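SusD superfamily protein (Bacteroides thetaiotaomicron, PDB 3MCX) is of unknown function but, as a SusD-family protein of the outer membrane, probably helps to bind glycans or other nutrients for uptake at the cell surface. Local coordinates at residues D307-L312 and S386-D391; G379-I384 and D404-E409. All blocks are in the same frame, centred on the assembly; numbering follows the deposited sequence.

Interaction 1: residues D307-L312 and S386-D391; sequences DVRHCL and SRRTTD. With ZN (zinc ion), chain F.
R309 bends at its third torsion (chi3 -66°), turning its guanidinium so that one face meets R388 CB, while the second torsion of R388 (chi2 -68°) swings CD round to V308 CG1 and R309 CD. R388 CB stands 3.5 Å above the R309 guanidinium plane, over its centre, with R309 CZ 3.6 Å away, while R388 CG lies 3.7 Å from R309 NH1. The two guanidinium planes are 89° apart, so these groups are not stacked on each other; the contact is made by methylenes over a flat cation.

D307, in the same segment, helps to hold the R309 plane. NE and NH2 grip the D307 carboxylate side-on, one nitrogen to each oxygen, NE reaching OD1 at 2.8 Å on the syn lone pair. The same OD1 accepts the backbone N of R309 on its anti side, an Asx turn that leads into the short 3-10 segment 308-312. Between the backbones a single hydrogen bond, nearly straight, joins V308 N to R388 O at 2.8 Å. Beside this bond V308 CG1 packs on R388 CD at 3.9 Å.

Farther along, the backbone N of D391 donates to T389 OG1 in an ST turn, and T389 OG1 also hydrogen-bonds to D304. The loop then reaches a zinc ion, bound by D391 OD1 at 2.1 Å; S393 and four waters make up the rest of its coordination.

R309 NH1 and R388 NE come within 4.4 Å, yet both form salt bridges to the same oxygen of E413, while E255 pairs with R388 NH2. The chemistry is thus that of a buried ion network, in which the two arginines are gathered round carboxylates and their charges are probably largely balanced.

Interaction 2: residues G379-I384 and D404-E409; sequences GYLNDI and DRILKE. With ZN (zinc ion), chain E.
Two helices of the helix-rich SusD fold, whose family belongs to the TPR clan, pack here in roughly the same direction: the axes of segments 379-384 and 404-409, on helices 374-385 and 403-414, run at 33° to each other. The segment axes approach no nearer than 11.1 Å, so the space between them is bridged by side chains.

L381 does most of the bridging. With CG anti to the backbone N, chi1 (-177°) carries it out toward helix 403-414, and chi2 (59°) turns the methyls to different targets: CD1 rests on E409 CB at 3.8 Å, and CD2 touches I406 CG1 at 4.0 Å. F401, in the loop before helix 403-414, also packs on both L381 and I406. One turn on from L381, I384 CG2 approaches the carboxylate end of E409.

E409 therefore combines an apolar stem with an acid at its tip, whose OE2 pairs with R309 while OE1 faces R405. With an alanine here, R405 and R309 would probably each lose a carboxylate partner, and a gap is likely to open between L381 CD1 and I384 CG2.

Turned from this interface, D383 OD1 binds a zinc ion at 2.0 Å. Within helix 403-414, R405 NH1 forms a salt bridge to the anti lone pair of E409 OE1 at 2.9 Å, with that oxygen in the guanidinium plane.

In the fold
From the N terminus, the chain leaves helix 295-301 and enters 307-312, then runs through short strands and helix 356-370 to 379-384 on helix 374-385. Immediately after that helix, 386-391 returns to 307-312 and closes a loop of 73 intervening residues, interaction 1. A further excursion leads into helix 403-414, where 404-409 packs back on 379-384 and closes the shorter loop of interaction 2, 19 residues long. The segments alternate, so the two closures cross. Their centres lie 13 Å apart, and R309 NH2 meets E409 OE2 at 2.8 Å, a salt bridge tying the 3-10 turn to the helix pair.

Interaction 1: residues D307-L312 and S386-D391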
ATOM      1  N   ASP A 307      10.184  22.513   2.990  1.00  6.90           N
ATOM      2  CA  ASP A 307       9.886  21.108   3.157  1.00  6.35           C
ATOM      3  C   ASP A 307      11.022  20.253   2.531  1.00  6.67           C
ATOM      4  O   ASP A 307      11.356  20.399   1.355  1.00  7.27           O
ATOM      5  CB  ASP A 307       8.547  20.809   2.496  1.00  6.26           C
ATOM      6  CG  ASP A 307       7.969  19.489   2.910  1.00  8.07           C
ATOM      7  OD1 ASP A 307       8.679  18.441   2.914  1.00  6.67           O
ATOM      8  OD2 ASP A 307       6.738  19.447   3.186  1.00  7.35           O
ATOM      9  N   VAL A 308      11.605  19.356   3.316  1.00  6.44           N
ATOM     10  CA  VAL A 308      12.672  18.486   2.796  1.00  6.09           C
ATOM     11  C   VAL A 308      12.187  17.593   1.648  1.00  6.78           C
ATOM     12  O   VAL A 308      12.999  17.190   0.818  1.00  7.73           O
ATOM     13  CB  VAL A 308      13.264  17.605   3.925  1.00  5.92           C
ATOM     14  CG1 VAL A 308      12.301  16.542   4.389  1.00  6.93           C
ATOM     15  CG2 VAL A 308      14.655  16.998   3.498  1.00  6.77           C
ATOM     16  N   ARG A 309      10.889  17.296   1.575  1.00  6.40           N
ATOM     17  CA  ARG A 309      10.356  16.370   0.563  1.00  6.58           C
ATOM     18  C   ARG A 309      10.429  16.930  -0.871  1.00  6.81           C
ATOM     19  O   ARG A 309      10.257  16.169  -1.829  1.00  6.88           O
ATOM     20  CB  ARG A 309       8.945  15.924   0.981  1.00  6.87           C
ATOM     21  CG  ARG A 309       9.022  15.036   2.207  1.00  6.81           C
ATOM     22  CD  ARG A 309       7.715  14.874   2.952  1.00  6.27           C
ATOM     23  NE  ARG A 309       7.268  16.123   3.564  1.00  6.48           N
ATOM     24  CZ  ARG A 309       6.385  16.201   4.550  1.00  6.14           C
ATOM     25  NH1 ARG A 309       5.879  15.105   5.111  1.00  7.13           N
ATOM     26  NH2 ARG A 309       5.990  17.379   4.973  1.00  6.02           N
ATOM     27  N   HIS A 310      10.745  18.213  -1.010  1.00  7.36           N
ATOM     28  CA  HIS A 310      11.076  18.738  -2.334  1.00  7.60           C
ATOM     29  C   HIS A 310      12.244  17.994  -2.954  1.00  8.34           C
ATOM     30  O   HIS A 310      12.355  17.955  -4.171  1.00  9.38           O
ATOM     31  CB  HIS A 310      11.396  20.228  -2.309  1.00  7.42           C
ATOM     32  CG  HIS A 310      10.206  21.074  -2.034  1.00  7.68           C
ATOM     33  ND1 HIS A 310       9.225  21.317  -2.969  1.00 10.08           N
ATOM     34  CD2 HIS A 310       9.829  21.728  -0.909  1.00  8.06           C
ATOM     35  CE1 HIS A 310       8.276  22.064  -2.416  1.00  9.12           C
ATOM     36  NE2 HIS A 310       8.628  22.343  -1.171  1.00  7.94           N
ATOM     37  N   CYS A 311      13.090  17.375  -2.144  1.00  8.02           N
ATOM     38  CA  CYS A 311      14.230  16.606  -2.654  0.70  7.66           C
ATOM     39  C   CYS A 311      13.822  15.409  -3.498  1.00  8.11           C
ATOM     40  O   CYS A 311      14.631  14.869  -4.219  1.00  8.86           O
ATOM     41  CB  CYS A 311      15.100  16.090  -1.485  0.70  7.84           C
ATOM     42  SG  CYS A 311      14.450  14.714  -0.477  0.70  8.90           S
ATOM     43  N   LEU A 312      12.585  14.945  -3.338  1.00  7.21           N
ATOM     44  CA  LEU A 312      12.087  13.757  -4.037  1.00  7.95           C
ATOM     45  C   LEU A 312      11.363  14.066  -5.343  1.00  7.63           C
ATOM     46  O   LEU A 312      10.881  13.151  -5.995  1.00  8.21           O
ATOM     47  CB  LEU A 312      11.104  13.016  -3.121  1.00  8.13           C
ATOM     48  CG  LEU A 312      11.740  12.394  -1.883  1.00 12.07           C
ATOM     49  CD1 LEU A 312      10.642  11.900  -0.951  1.00 14.08           C
ATOM     50  CD2 LEU A 312      12.730  11.307  -2.222  1.00 14.53           C
ATOM     51  N   SER A 386       7.815  18.358  12.276  1.00  5.37           N
ATOM     52  CA  SER A 386       9.063  18.949  12.789  1.00  6.13           C
ATOM     53  C   SER A 386      10.320  18.337  12.181  1.00  5.65           C
ATOM     54  O   SER A 386      11.384  18.967  12.233  1.00  6.76           O
ATOM     55  CB  SER A 386       9.157  18.827  14.307  1.00  6.13           C
ATOM     56  OG  SER A 386       9.263  17.482  14.709  1.00  8.10           O
ATOM     57  N   ARG A 387      10.192  17.124  11.640  1.00  5.72           N
ATOM     58  CA  ARG A 387      11.300  16.424  10.982  1.00  6.32           C
ATOM     59  C   ARG A 387      11.290  16.559   9.466  1.00  6.88           C
ATOM     60  O   ARG A 387      12.078  15.901   8.757  1.00  8.59           O
ATOM     61  CB  ARG A 387      11.311  14.933  11.410  1.00  6.35           C
ATOM     62  CG  ARG A 387      11.666  14.698  12.862  1.00  6.26           C
ATOM     63  CD  ARG A 387      11.540  13.234  13.214  1.00  6.50           C
ATOM     64  NE  ARG A 387      12.033  12.927  14.538  1.00  7.17           N
ATOM     65  CZ  ARG A 387      11.366  13.143  15.671  1.00  9.56           C
ATOM     66  NH1 ARG A 387      10.122  13.619  15.658  1.00  8.04           N
ATOM     67  NH2 ARG A 387      11.925  12.836  16.823  1.00 10.01           N
ATOM     68  N   ARG A 388      10.377  17.375   8.937  1.00  6.61           N
ATOM     69  CA  ARG A 388      10.237  17.532   7.492  1.00  6.87           C
ATOM     70  C   ARG A 388      10.348  18.981   7.018  1.00  6.74           C
ATOM     71  O   ARG A 388      10.406  19.249   5.814  1.00  8.38           O
ATOM     72  CB  ARG A 388       8.916  16.916   7.016  1.00  6.50           C
ATOM     73  CG  ARG A 388       8.772  15.444   7.338  1.00  7.38           C
ATOM     74  CD  ARG A 388       9.736  14.582   6.568  1.00  7.82           C
ATOM     75  NE  ARG A 388       9.456  13.221   6.903  1.00 10.54           N
ATOM     76  CZ  ARG A 388      10.106  12.511   7.819  1.00 10.22           C
ATOM     77  NH1 ARG A 388      11.132  13.016   8.459  1.00 11.66           N
ATOM     78  NH2 ARG A 388       9.692  11.267   8.037  1.00 10.81           N
ATOM     79  N   THR A 389      10.322  19.918   7.947  1.00  6.68           N
ATOM     80  CA  THR A 389      10.464  21.329   7.607  1.00  6.33           C
ATOM     81  C   THR A 389      11.207  22.076   8.693  1.00  7.45           C
ATOM     82  O   THR A 389      11.211  21.664   9.848  1.00  9.06           O
ATOM     83  CB  THR A 389       9.090  21.998   7.345  1.00  6.59           C
ATOM     84  OG1 THR A 389       9.287  23.359   6.944  1.00  6.47           O
ATOM     85  CG2 THR A 389       8.193  21.955   8.599  1.00  8.84           C
ATOM     86  N   THR A 390      11.842  23.179   8.325  1.00  6.78           N
ATOM     87  CA  THR A 390      12.437  24.075   9.315  1.00  6.71           C
ATOM     88  C   THR A 390      11.515  25.218   9.743  1.00  5.42           C
ATOM     89  O   THR A 390      11.878  26.007  10.598  1.00  6.57           O
ATOM     90  CB  THR A 390      13.733  24.691   8.792  1.00  7.95           C
ATOM     91  OG1 THR A 390      13.477  25.272   7.507  1.00  9.57           O
ATOM     92  CG2 THR A 390      14.814  23.611   8.658  1.00  8.55           C
ATOM     93  N   ASP A 391      10.334  25.298   9.130  1.00  4.92           N
ATOM     94  CA  ASP A 391       9.391  26.375   9.448  1.00  5.22           C
ATOM     95  C   ASP A 391       8.571  25.895  10.662  1.00  4.44           C
ATOM     96  O   ASP A 391       7.689  25.065  10.528  1.00  4.97           O
ATOM     97  CB  ASP A 391       8.473  26.594   8.236  1.00  5.12           C
ATOM     98  CG  ASP A 391       7.436  27.679   8.470  1.00  4.78           C
ATOM     99  OD1 ASP A 391       7.422  28.311   9.555  1.00  6.51           O
ATOM    100  OD2 ASP A 391       6.587  27.836   7.571  1.00  8.22           O
TER
HETATM  101 ZN    ZN F   5       6.706  30.251   9.865  0.60 22.36          ZN
HETATM  102  O   HOH W   1       5.704  30.334   7.845  1.00 15.58           O
HETATM  103  O   HOH W   2       7.742  30.002  11.760  1.00 17.58           O
HETATM  104  O   HOH W   3       5.872  31.985  10.567  1.00 22.07           O
HETATM  105  O   HOH W   4       8.448  31.282   9.249  1.00 22.05           O

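Interaction 2: residues G379-I384 and D404-E409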
ATOM      1  N   GLY A 379       0.778  15.668  19.025  1.00  6.82           N
ATOM      2  CA  GLY A 379       2.225  15.489  19.163  1.00  6.93           C
ATOM      3  C   GLY A 379       2.774  14.582  18.093  1.00  7.24           C
ATOM      4  O   GLY A 379       3.852  14.827  17.557  1.00  7.56           O
ATOM      5  N   TYR A 380       2.037  13.519  17.765  1.00  6.58           N
ATOM      6  CA  TYR A 380       2.526  12.587  16.751  1.00  6.46           C
ATOM      7  C   TYR A 380       2.546  13.214  15.362  1.00  6.81           C
ATOM      8  O   TYR A 380       3.458  12.956  14.556  1.00  7.46           O
ATOM      9  CB  TYR A 380       1.712  11.285  16.737  1.00  6.57           C
ATOM     10  CG  TYR A 380       1.806  10.482  18.018  1.00  5.65           C
ATOM     11  CD1 TYR A 380       3.015  10.358  18.715  1.00  7.83           C
ATOM     12  CD2 TYR A 380       0.686   9.826  18.534  1.00  6.11           C
ATOM     13  CE1 TYR A 380       3.092   9.608  19.886  1.00  7.38           C
ATOM     14  CE2 TYR A 380       0.766   9.071  19.689  1.00  7.33           C
ATOM     15  CZ  TYR A 380       1.961   8.959  20.358  1.00  7.37           C
ATOM     16  OH  TYR A 380       2.039   8.201  21.521  1.00  8.63           O
ATOM     17  N   LEU A 381       1.542  14.024  15.057  1.00  6.95           N
ATOM     18  CA  LEU A 381       1.566  14.787  13.807  1.00  6.89           C
ATOM     19  C   LEU A 381       2.786  15.701  13.782  1.00  5.90           C
ATOM     20  O   LEU A 381       3.490  15.778  12.782  1.00  5.86           O
ATOM     21  CB  LEU A 381       0.296  15.621  13.613  1.00  7.19           C
ATOM     22  CG  LEU A 381       0.280  16.377  12.273  1.00  7.63           C
ATOM     23  CD1 LEU A 381       0.388  15.448  11.051  1.00  7.37           C
ATOM     24  CD2 LEU A 381      -0.943  17.341  12.203  1.00  6.82           C
ATOM     25  N   ASN A 382       3.041  16.379  14.884  1.00  6.19           N
ATOM     26  CA  ASN A 382       4.176  17.301  14.977  1.00  6.14           C
ATOM     27  C   ASN A 382       5.530  16.578  14.924  1.00  6.38           C
ATOM     28  O   ASN A 382       6.506  17.144  14.441  1.00  6.97           O
ATOM     29  CB  ASN A 382       4.056  18.211  16.192  1.00  6.61           C
ATOM     30  CG  ASN A 382       3.041  19.322  15.970  1.00  5.99           C
ATOM     31  OD1 ASN A 382       2.759  19.695  14.814  1.00  7.57           O
ATOM     32  ND2 ASN A 382       2.454  19.828  17.060  1.00  6.25           N
ATOM     33  N   ASP A 383       5.570  15.313  15.353  1.00  7.63           N
ATOM     34  CA  ASP A 383       6.785  14.488  15.192  1.00  7.63           C
ATOM     35  C   ASP A 383       7.162  14.326  13.727  1.00  7.42           C
ATOM     36  O   ASP A 383       8.326  14.244  13.403  1.00  7.48           O
ATOM     37  CB  ASP A 383       6.599  13.108  15.823  1.00  7.97           C
ATOM     38  CG  ASP A 383       6.842  13.115  17.317  1.00  9.58           C
ATOM     39  OD1 ASP A 383       7.817  13.755  17.752  1.00 10.97           O
ATOM     40  OD2 ASP A 383       6.046  12.480  18.070  1.00 10.06           O
ATOM     41  N   ILE A 384       6.184  14.288  12.856  1.00  6.48           N
ATOM     42  CA  ILE A 384       6.447  14.220  11.425  1.00  6.23           C
ATOM     43  C   ILE A 384       6.782  15.610  10.919  1.00  6.94           C
ATOM     44  O   ILE A 384       7.858  15.823  10.372  1.00  6.61           O
ATOM     45  CB  ILE A 384       5.277  13.599  10.662  1.00  7.31           C
ATOM     46  CG1 ILE A 384       4.960  12.188  11.190  1.00  7.19           C
ATOM     47  CG2 ILE A 384       5.597  13.593   9.166  1.00  5.40           C
ATOM     48  CD1 ILE A 384       6.105  11.179  11.180  1.00  9.07           C
ATOM     49  N   ASP A 404      -8.001  17.957   7.910  1.00  7.66           N
ATOM     50  CA  ASP A 404      -7.400  18.358   6.643  1.00  8.18           C
ATOM     51  C   ASP A 404      -5.899  18.514   6.811  1.00  7.14           C
ATOM     52  O   ASP A 404      -5.134  18.134   5.931  1.00  6.92           O
ATOM     53  CB  ASP A 404      -7.995  19.674   6.143  1.00  8.18           C
ATOM     54  CG  ASP A 404      -7.471  20.053   4.761  1.00 11.16           C
ATOM     55  OD1 ASP A 404      -7.631  19.247   3.823  1.00 14.72           O
ATOM     56  OD2 ASP A 404      -6.885  21.144   4.648  1.00 12.79           O
ATOM     57  N   ARG A 405      -5.467  19.078   7.937  1.00  6.77           N
ATOM     58  CA  ARG A 405      -4.020  19.208   8.141  1.00  7.12           C
ATOM     59  C   ARG A 405      -3.288  17.872   8.218  1.00  6.97           C
ATOM     60  O   ARG A 405      -2.189  17.720   7.664  1.00  7.07           O
ATOM     61  CB  ARG A 405      -3.718  20.068   9.341  1.00  8.07           C
ATOM     62  CG  ARG A 405      -2.235  20.443   9.450  1.00 10.19           C
ATOM     63  CD  ARG A 405      -1.812  21.323   8.279  1.00 11.52           C
ATOM     64  NE  ARG A 405      -0.394  21.666   8.285  1.00 11.84           N
ATOM     65  CZ  ARG A 405       0.587  20.881   7.838  1.00 12.35           C
ATOM     66  NH1 ARG A 405       0.353  19.624   7.431  1.00  9.87           N
ATOM     67  NH2 ARG A 405       1.840  21.344   7.907  1.00 12.87           N
ATOM     68  N   ILE A 406      -3.899  16.871   8.844  1.00  5.88           N
ATOM     69  CA  ILE A 406      -3.341  15.539   8.879  1.00  6.10           C
ATOM     70  C   ILE A 406      -3.294  14.919   7.477  1.00  6.59           C
ATOM     71  O   ILE A 406      -2.284  14.331   7.055  1.00  6.61           O
ATOM     72  CB  ILE A 406      -4.152  14.604   9.803  1.00  6.48           C
ATOM     73  CG1 ILE A 406      -4.116  15.102  11.251  1.00  6.69           C
ATOM     74  CG2 ILE A 406      -3.598  13.186   9.716  1.00  7.63           C
ATOM     75  CD1 ILE A 406      -5.125  14.335  12.146  1.00  7.19           C
ATOM     76  N   LEU A 407      -4.403  15.047   6.754  1.00  6.74           N
ATOM     77  CA  LEU A 407      -4.498  14.455   5.426  1.00  6.90           C
ATOM     78  C   LEU A 407      -3.521  15.092   4.430  1.00  6.51           C
ATOM     79  O   LEU A 407      -2.953  14.375   3.602  1.00  6.62           O
ATOM     80  CB  LEU A 407      -5.965  14.495   4.940  1.00  6.28           C
ATOM     81  CG  LEU A 407      -6.932  13.661   5.803  1.00  7.21           C
ATOM     82  CD1 LEU A 407      -8.339  13.660   5.119  1.00  8.70           C
ATOM     83  CD2 LEU A 407      -6.486  12.218   6.024  1.00  8.72           C
ATOM     84  N   LYS A 408      -3.344  16.420   4.515  1.00  6.88           N
ATOM     85  CA  LYS A 408      -2.259  17.075   3.773  1.00  6.80           C
ATOM     86  C   LYS A 408      -0.892  16.496   4.107  1.00  6.89           C
ATOM     87  O   LYS A 408      -0.107  16.209   3.204  1.00  6.79           O
ATOM     88  CB  LYS A 408      -2.229  18.576   4.019  1.00  7.05           C
ATOM     89  CG  LYS A 408      -3.323  19.383   3.312  1.00  8.70           C
ATOM     90  CD  LYS A 408      -3.087  20.881   3.480  1.00 11.55           C
ATOM     91  CE  LYS A 408      -3.987  21.763   2.636  1.00 13.32           C
ATOM     92  NZ  LYS A 408      -3.601  23.219   2.715  1.00 11.58           N
ATOM     93  N   GLU A 409      -0.586  16.312   5.379  1.00  6.26           N
ATOM     94  CA  GLU A 409       0.710  15.765   5.753  1.00  6.90           C
ATOM     95  C   GLU A 409       0.888  14.359   5.227  1.00  7.46           C
ATOM     96  O   GLU A 409       1.987  13.995   4.756  1.00  7.21           O
ATOM     97  CB  GLU A 409       0.886  15.797   7.275  1.00  6.51           C
ATOM     98  CG  GLU A 409       2.340  15.696   7.712  1.00  7.62           C
ATOM     99  CD  GLU A 409       3.178  16.842   7.226  1.00  7.93           C
ATOM    100  OE1 GLU A 409       2.652  17.938   6.943  1.00  8.08           O
ATOM    101  OE2 GLU A 409       4.406  16.638   7.158  1.00  8.69           O
TER
HETATM  102 ZN    ZN E   4       8.594  13.533  19.618  0.50 29.02          ZN